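Local coordinates for high choriolytic enzyme 1 (Oryzias latipes, PDB 3VTG), which is a zinc-dependent protease of the astacin family that breaks down the inner layer of the egg envelope when the fish embryo hatches, at residues R121-W124 / E125-I128; S161-Y164 / G165-S168. All coordinates share one frame; numbering follows the deposited sequence.

Interaction 1 (R121-W124 / E125-I128); sequences RINW and ENII
Trp-124 and Ile-127 meet obliquely: CD1 of Ile-127 comes within 4.3 Å of CE3 of the indole, while one face of that ring carries CG2 of Ile-122, 3.5 Å above the plane and over its centre. The same two isoleucines touch each other, Ile-122 CG2 to Ile-127 CD1 at 3.7 Å, so the three side chains form a small apolar cluster. Ile-127 reaches it because CG1 lies beside its own backbone N and CD1 then continues in an extended line (chi2 173°). Ile-122 lies about 9 Å, side chain to side chain, from the zinc ligand His-109. At the polar end, the edge of the Arg-121 guanidinium faces Asn-123: NE donates to OD1 at 3.1 Å, the oxygen lying almost in the guanidinium plane and the donor in the plane of the amide carbonyl. ND2 of Asn-123 is held by Thr-170 OG1 and Asp-167 O, so both ends of this amide are bonded. The backbone between these groups is a short 3-10 turn. Asn-126 N donates to Asn-123 O at 2.9 Å and Ile-127 N to Trp-124 O at 3.1 Å. A water closes the turn further, donating to both Trp-124 O and Ile-127 O. The turn follows strand 120-122, which pairs antiparallel with strand 169-171; Asn-126 ND2 also bonds to Asp-167 O just ahead of that partner strand, and Phe-135 packs on Ile-127.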
ATOM      1  N   ARG A 121      14.609  -3.024 -14.075  1.00  9.28           N
ATOM      2  CA  ARG A 121      14.695  -2.086 -15.179  1.00  9.49           C
ATOM      3  C   ARG A 121      13.277  -1.638 -15.517  1.00  9.27           C
ATOM      4  O   ARG A 121      12.370  -2.463 -15.647  1.00  9.07           O
ATOM      5  CB  ARG A 121      15.356  -2.752 -16.388  1.00 10.14           C
ATOM      6  CG  ARG A 121      15.331  -1.915 -17.656  1.00 10.86           C
ATOM      7  CD  ARG A 121      16.069  -2.589 -18.802  1.00 11.70           C
ATOM      8  NE  ARG A 121      15.527  -3.901 -19.173  1.00 12.46           N
ATOM      9  CZ  ARG A 121      16.212  -5.044 -19.119  1.00 12.88           C
ATOM     10  NH1 ARG A 121      17.472  -5.052 -18.699  1.00 13.61           N
ATOM     11  NH2 ARG A 121      15.644  -6.186 -19.487  1.00 13.51           N
ATOM     12  N   ILE A 122      13.084  -0.327 -15.622  1.00  9.09           N
ATOM     13  CA  ILE A 122      11.809   0.225 -16.068  1.00  9.00           C
ATOM     14  C   ILE A 122      11.879   0.384 -17.583  1.00  9.01           C
ATOM     15  O   ILE A 122      12.720   1.128 -18.100  1.00  9.20           O
ATOM     16  CB  ILE A 122      11.487   1.582 -15.393  1.00  8.92           C
ATOM     17  CG1 ILE A 122      11.597   1.495 -13.859  1.00  8.93           C
ATOM     18  CG2 ILE A 122      10.119   2.091 -15.830  1.00  8.90           C
ATOM     19  CD1 ILE A 122      10.723   0.447 -13.190  1.00  8.93           C
ATOM     20  N   ASN A 123      11.006  -0.329 -18.289  1.00  9.00           N
ATOM     21  CA  ASN A 123      10.978  -0.269 -19.748  1.00  9.11           C
ATOM     22  C   ASN A 123       9.994   0.799 -20.216  1.00  9.16           C
ATOM     23  O   ASN A 123       8.850   0.503 -20.589  1.00  9.06           O
ATOM     24  CB  ASN A 123      10.660  -1.641 -20.341  1.00  8.94           C
ATOM     25  CG  ASN A 123      11.533  -2.743 -19.763  1.00  8.93           C
ATOM     26  OD1 ASN A 123      12.764  -2.653 -19.768  1.00  9.05           O
ATOM     27  ND2 ASN A 123      10.897  -3.790 -19.258  1.00  8.89           N
ATOM     28  N   TRP A 124      10.464   2.044 -20.184  1.00  9.34           N
ATOM     29  CA  TRP A 124       9.643   3.222 -20.452  1.00  9.66           C
ATOM     30  C   TRP A 124       8.866   3.165 -21.737  1.00 10.01           C
ATOM     31  O   TRP A 124       7.697   3.536 -21.765  1.00 10.06           O
ATOM     32  CB  TRP A 124      10.499   4.484 -20.396  1.00  9.65           C
ATOM     33  CG  TRP A 124      11.157   4.685 -19.053  1.00  9.52           C
ATOM     34  CD1 TRP A 124      12.481   4.430 -18.707  1.00  9.52           C
ATOM     35  CD2 TRP A 124      10.530   5.182 -17.819  1.00  9.48           C
ATOM     36  NE1 TRP A 124      12.711   4.730 -17.388  1.00  9.54           N
ATOM     37  CE2 TRP A 124      11.583   5.183 -16.796  1.00  9.45           C
ATOM     38  CE3 TRP A 124       9.251   5.607 -17.473  1.00  9.48           C
ATOM     39  CZ2 TRP A 124      11.342   5.603 -15.494  1.00  9.51           C
ATOM     40  CZ3 TRP A 124       9.020   6.025 -16.157  1.00  9.51           C
ATOM     41  CH2 TRP A 124      10.042   6.020 -15.194  1.00  9.56           C
ATOM     42  N   GLU A 125       9.497   2.675 -22.805  1.00 10.47           N
ATOM     43  CA  GLU A 125       8.847   2.590 -24.115  1.00 10.99           C
ATOM     44  C   GLU A 125       7.648   1.629 -24.139  1.00 10.59           C
ATOM     45  O   GLU A 125       6.812   1.700 -25.039  1.00 10.98           O
ATOM     46  CB  GLU A 125       9.862   2.233 -25.212  1.00 12.24           C
ATOM     47  CG  GLU A 125      10.405   0.810 -25.163  1.00 13.87           C
ATOM     48  CD  GLU A 125      11.512   0.550 -26.174  1.00 14.92           C
ATOM     49  OE1 GLU A 125      11.788   1.428 -27.020  1.00 16.16           O
ATOM     50  OE2 GLU A 125      12.110  -0.549 -26.125  1.00 16.35           O
ATOM     51  N   ASN A 126       7.567   0.747 -23.141  1.00  9.90           N
ATOM     52  CA  ASN A 126       6.478  -0.231 -23.043  1.00  9.49           C
ATOM     53  C   ASN A 126       5.298   0.223 -22.189  1.00  9.22           C
ATOM     54  O   ASN A 126       4.310  -0.504 -22.060  1.00  9.17           O
ATOM     55  CB  ASN A 126       6.997  -1.559 -22.484  1.00  9.34           C
ATOM     56  CG  ASN A 126       7.902  -2.289 -23.449  1.00  9.34           C
ATOM     57  OD1 ASN A 126       7.976  -1.952 -24.630  1.00  9.46           O
ATOM     58  ND2 ASN A 126       8.591  -3.306 -22.949  1.00  9.07           N
ATOM     59  N   ILE A 127       5.402   1.417 -21.615  1.00  8.96           N
ATOM     60  CA  ILE A 127       4.425   1.889 -20.635  1.00  8.80           C
ATOM     61  C   ILE A 127       3.455   2.899 -21.239  1.00  8.78           C
ATOM     62  O   ILE A 127       3.858   3.798 -21.977  1.00  8.87           O
ATOM     63  CB  ILE A 127       5.130   2.488 -19.393  1.00  8.69           C
ATOM     64  CG1 ILE A 127       6.067   1.444 -18.775  1.00  8.69           C
ATOM     65  CG2 ILE A 127       4.114   2.979 -18.367  1.00  8.74           C
ATOM     66  CD1 ILE A 127       6.948   1.959 -17.657  1.00  8.77           C
ATOM     67  N   ILE A 128       2.171   2.733 -20.930  1.00  8.69           N
ATOM     68  CA  ILE A 128       1.150   3.706 -21.304  1.00  8.62           C
ATOM     69  C   ILE A 128       1.631   5.085 -20.839  1.00  8.59           C
ATOM     70  O   ILE A 128       1.853   5.282 -19.642  1.00  8.40           O
ATOM     71  CB  ILE A 128      -0.215   3.350 -20.671  1.00  8.69           C
ATOM     72  CG1 ILE A 128      -0.726   2.010 -21.222  1.00  8.82           C
ATOM     73  CG2 ILE A 128      -1.230   4.461 -20.918  1.00  8.76           C
ATOM     74  CD1 ILE A 128      -1.867   1.399 -20.431  1.00  9.04           C
TER
HETATM   75  O   HOH W   1       5.887   5.663 -21.166  1.00 17.66           O

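Interaction 2 (S161-Y164 / G165-S168); sequences SIAY and GRDS
A type II beta turn runs from Ala-163 to Arg-166, with Tyr-164 and Gly-165 at its corners and a weak hydrogen bond from Arg-166 N to Ala-163 O (3.3 Å) across its mouth. Gly-165 takes a positive phi of 84°, as the third position of this turn type requires. The Arg-166 side chain folds back along the turn, bent at chi3 (-77°), and lays one guanidinium face against the methyl of Ala-163, with NH1 3.5 Å from CB. The carbonyl oxygen of Tyr-164 lies at the edge of the same group, near its plane. This turn is the outer bend of the surface loop that leads into strand 169-171 of the astacin domain. Nearer the strand, the CB of Ser-161 points toward the returning chain, and its OG lies 3.0 Å from Arg-166 O. One water donates to Ser-161 OG and, at 2.8 Å, to Asp-167 OD1, tying the two limbs together; a second accepts from Ala-163 N at 2.9 Å and donates to Arg-166 O at 2.8 Å. Ser-168 is buried, its OG bonded chiefly to Ala-159 O, with Arg-157 O competing for the same proton.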
ATOM      1  N   SER A 161       1.234  -1.891 -19.122  1.00  9.21           N
ATOM      2  CA  SER A 161       1.847  -2.239 -20.402  1.00  9.59           C
ATOM      3  C   SER A 161       0.952  -1.810 -21.560  1.00  9.74           C
ATOM      4  O   SER A 161      -0.264  -1.994 -21.514  1.00  9.94           O
ATOM      5  CB  SER A 161       2.118  -3.746 -20.494  1.00  9.74           C
ATOM      6  OG  SER A 161       3.260  -4.127 -19.746  1.00 10.13           O
ATOM      7  N   ILE A 162       1.564  -1.239 -22.595  1.00 10.02           N
ATOM      8  CA  ILE A 162       0.838  -0.850 -23.806  1.00 10.41           C
ATOM      9  C   ILE A 162       0.288  -2.072 -24.549  1.00 10.50           C
ATOM     10  O   ILE A 162      -0.806  -2.021 -25.100  1.00 10.70           O
ATOM     11  CB  ILE A 162       1.723  -0.022 -24.767  1.00 10.62           C
ATOM     12  CG1 ILE A 162       2.161   1.292 -24.113  1.00 10.81           C
ATOM     13  CG2 ILE A 162       0.990   0.271 -26.070  1.00 10.95           C
ATOM     14  CD1 ILE A 162       3.362   1.931 -24.778  1.00 11.28           C
ATOM     15  N   ALA A 163       1.050  -3.163 -24.566  1.00 10.55           N
ATOM     16  CA  ALA A 163       0.675  -4.354 -25.331  1.00 10.93           C
ATOM     17  C   ALA A 163       1.199  -5.616 -24.660  1.00 11.13           C
ATOM     18  O   ALA A 163       2.188  -5.567 -23.919  1.00 10.77           O
ATOM     19  CB  ALA A 163       1.197  -4.252 -26.756  1.00 10.92           C
ATOM     20  N   TYR A 164       0.533  -6.740 -24.921  1.00 11.49           N
ATOM     21  CA  TYR A 164       0.928  -8.030 -24.364  1.00 12.10           C
ATOM     22  C   TYR A 164       2.368  -8.387 -24.723  1.00 12.14           C
ATOM     23  O   TYR A 164       2.815  -8.159 -25.845  1.00 11.99           O
ATOM     24  CB  TYR A 164      -0.017  -9.141 -24.837  1.00 12.77           C
ATOM     25  CG  TYR A 164       0.339 -10.500 -24.274  1.00 13.32           C
ATOM     26  CD1 TYR A 164      -0.097 -10.882 -23.003  1.00 13.67           C
ATOM     27  CD2 TYR A 164       1.133 -11.394 -24.996  1.00 13.63           C
ATOM     28  CE1 TYR A 164       0.237 -12.120 -22.472  1.00 14.14           C
ATOM     29  CE2 TYR A 164       1.473 -12.635 -24.472  1.00 14.00           C
ATOM     30  CZ  TYR A 164       1.022 -12.990 -23.214  1.00 14.27           C
ATOM     31  OH  TYR A 164       1.355 -14.219 -22.688  1.00 15.19           O
ATOM     32  N   GLY A 165       3.087  -8.938 -23.750  1.00 12.35           N
ATOM     33  CA  GLY A 165       4.433  -9.449 -23.983  1.00 12.53           C
ATOM     34  C   GLY A 165       5.529  -8.405 -23.919  1.00 12.57           C
ATOM     35  O   GLY A 165       6.711  -8.740 -23.985  1.00 13.08           O
ATOM     36  N   ARG A 166       5.144  -7.138 -23.795  1.00 12.29           N
ATOM     37  CA  ARG A 166       6.118  -6.068 -23.635  1.00 12.09           C
ATOM     38  C   ARG A 166       5.976  -5.433 -22.258  1.00 11.48           C
ATOM     39  O   ARG A 166       5.159  -4.537 -22.024  1.00 11.48           O
ATOM     40  CB  ARG A 166       6.057  -5.086 -24.804  1.00 12.75           C
ATOM     41  CG  ARG A 166       6.830  -5.609 -26.009  1.00 13.41           C
ATOM     42  CD  ARG A 166       6.354  -5.013 -27.320  1.00 13.75           C
ATOM     43  NE  ARG A 166       5.101  -5.603 -27.786  1.00 13.98           N
ATOM     44  CZ  ARG A 166       4.411  -5.156 -28.832  1.00 13.87           C
ATOM     45  NH1 ARG A 166       3.277  -5.750 -29.182  1.00 13.86           N
ATOM     46  NH2 ARG A 166       4.845  -4.110 -29.522  1.00 14.05           N
ATOM     47  N   ASP A 167       6.792  -5.952 -21.348  1.00 10.72           N
ATOM     48  CA  ASP A 167       6.688  -5.679 -19.924  1.00 10.36           C
ATOM     49  C   ASP A 167       7.126  -4.269 -19.548  1.00  9.68           C
ATOM     50  O   ASP A 167       8.074  -3.724 -20.115  1.00  9.33           O
ATOM     51  CB  ASP A 167       7.523  -6.699 -19.144  1.00 10.74           C
ATOM     52  CG  ASP A 167       7.019  -8.128 -19.303  1.00 11.21           C
ATOM     53  OD1 ASP A 167       5.847  -8.335 -19.676  1.00 11.77           O
ATOM     54  OD2 ASP A 167       7.806  -9.056 -19.041  1.00 11.66           O
ATOM     55  N   SER A 168       6.430  -3.687 -18.576  1.00  9.20           N
ATOM     56  CA  SER A 168       6.813  -2.386 -18.043  1.00  8.94           C
ATOM     57  C   SER A 168       8.015  -2.488 -17.104  1.00  8.70           C
ATOM     58  O   SER A 168       8.807  -1.550 -17.009  1.00  8.65           O
ATOM     59  CB  SER A 168       5.638  -1.739 -17.314  1.00  8.97           C
ATOM     60  OG  SER A 168       5.182  -2.557 -16.253  1.00  9.09           O
TER
HETATM   61  O   HOH W   2       3.574  -6.955 -20.610  1.00 17.35           O
HETATM   62  O   HOH W   3       3.817  -2.781 -23.802  1.00 13.97           O

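Interactions 1 and 2 lie side by side, centres about 8 Å apart, at one end of the antiparallel pair of strands 120-122 and 169-171: the first runs off the end of strand 120-122, the second leads into strand 169-171. Interaction 1 is partly buried, with Ile-122 and Ile-127 inside, and combines apolar packing with two well-formed 3-10 bonds. Interaction 2 is a surface bend whose one direct backbone bond is weak and whose limbs are bridged largely by water. The two are joined by probable backbone hydrogen bonds, Asn-123 N to Ser-168 O at 2.8 Å and Ile-162 N to Asn-126 O at 2.9 Å. Ser-168, the buried end of the bend, packs on Ile-127.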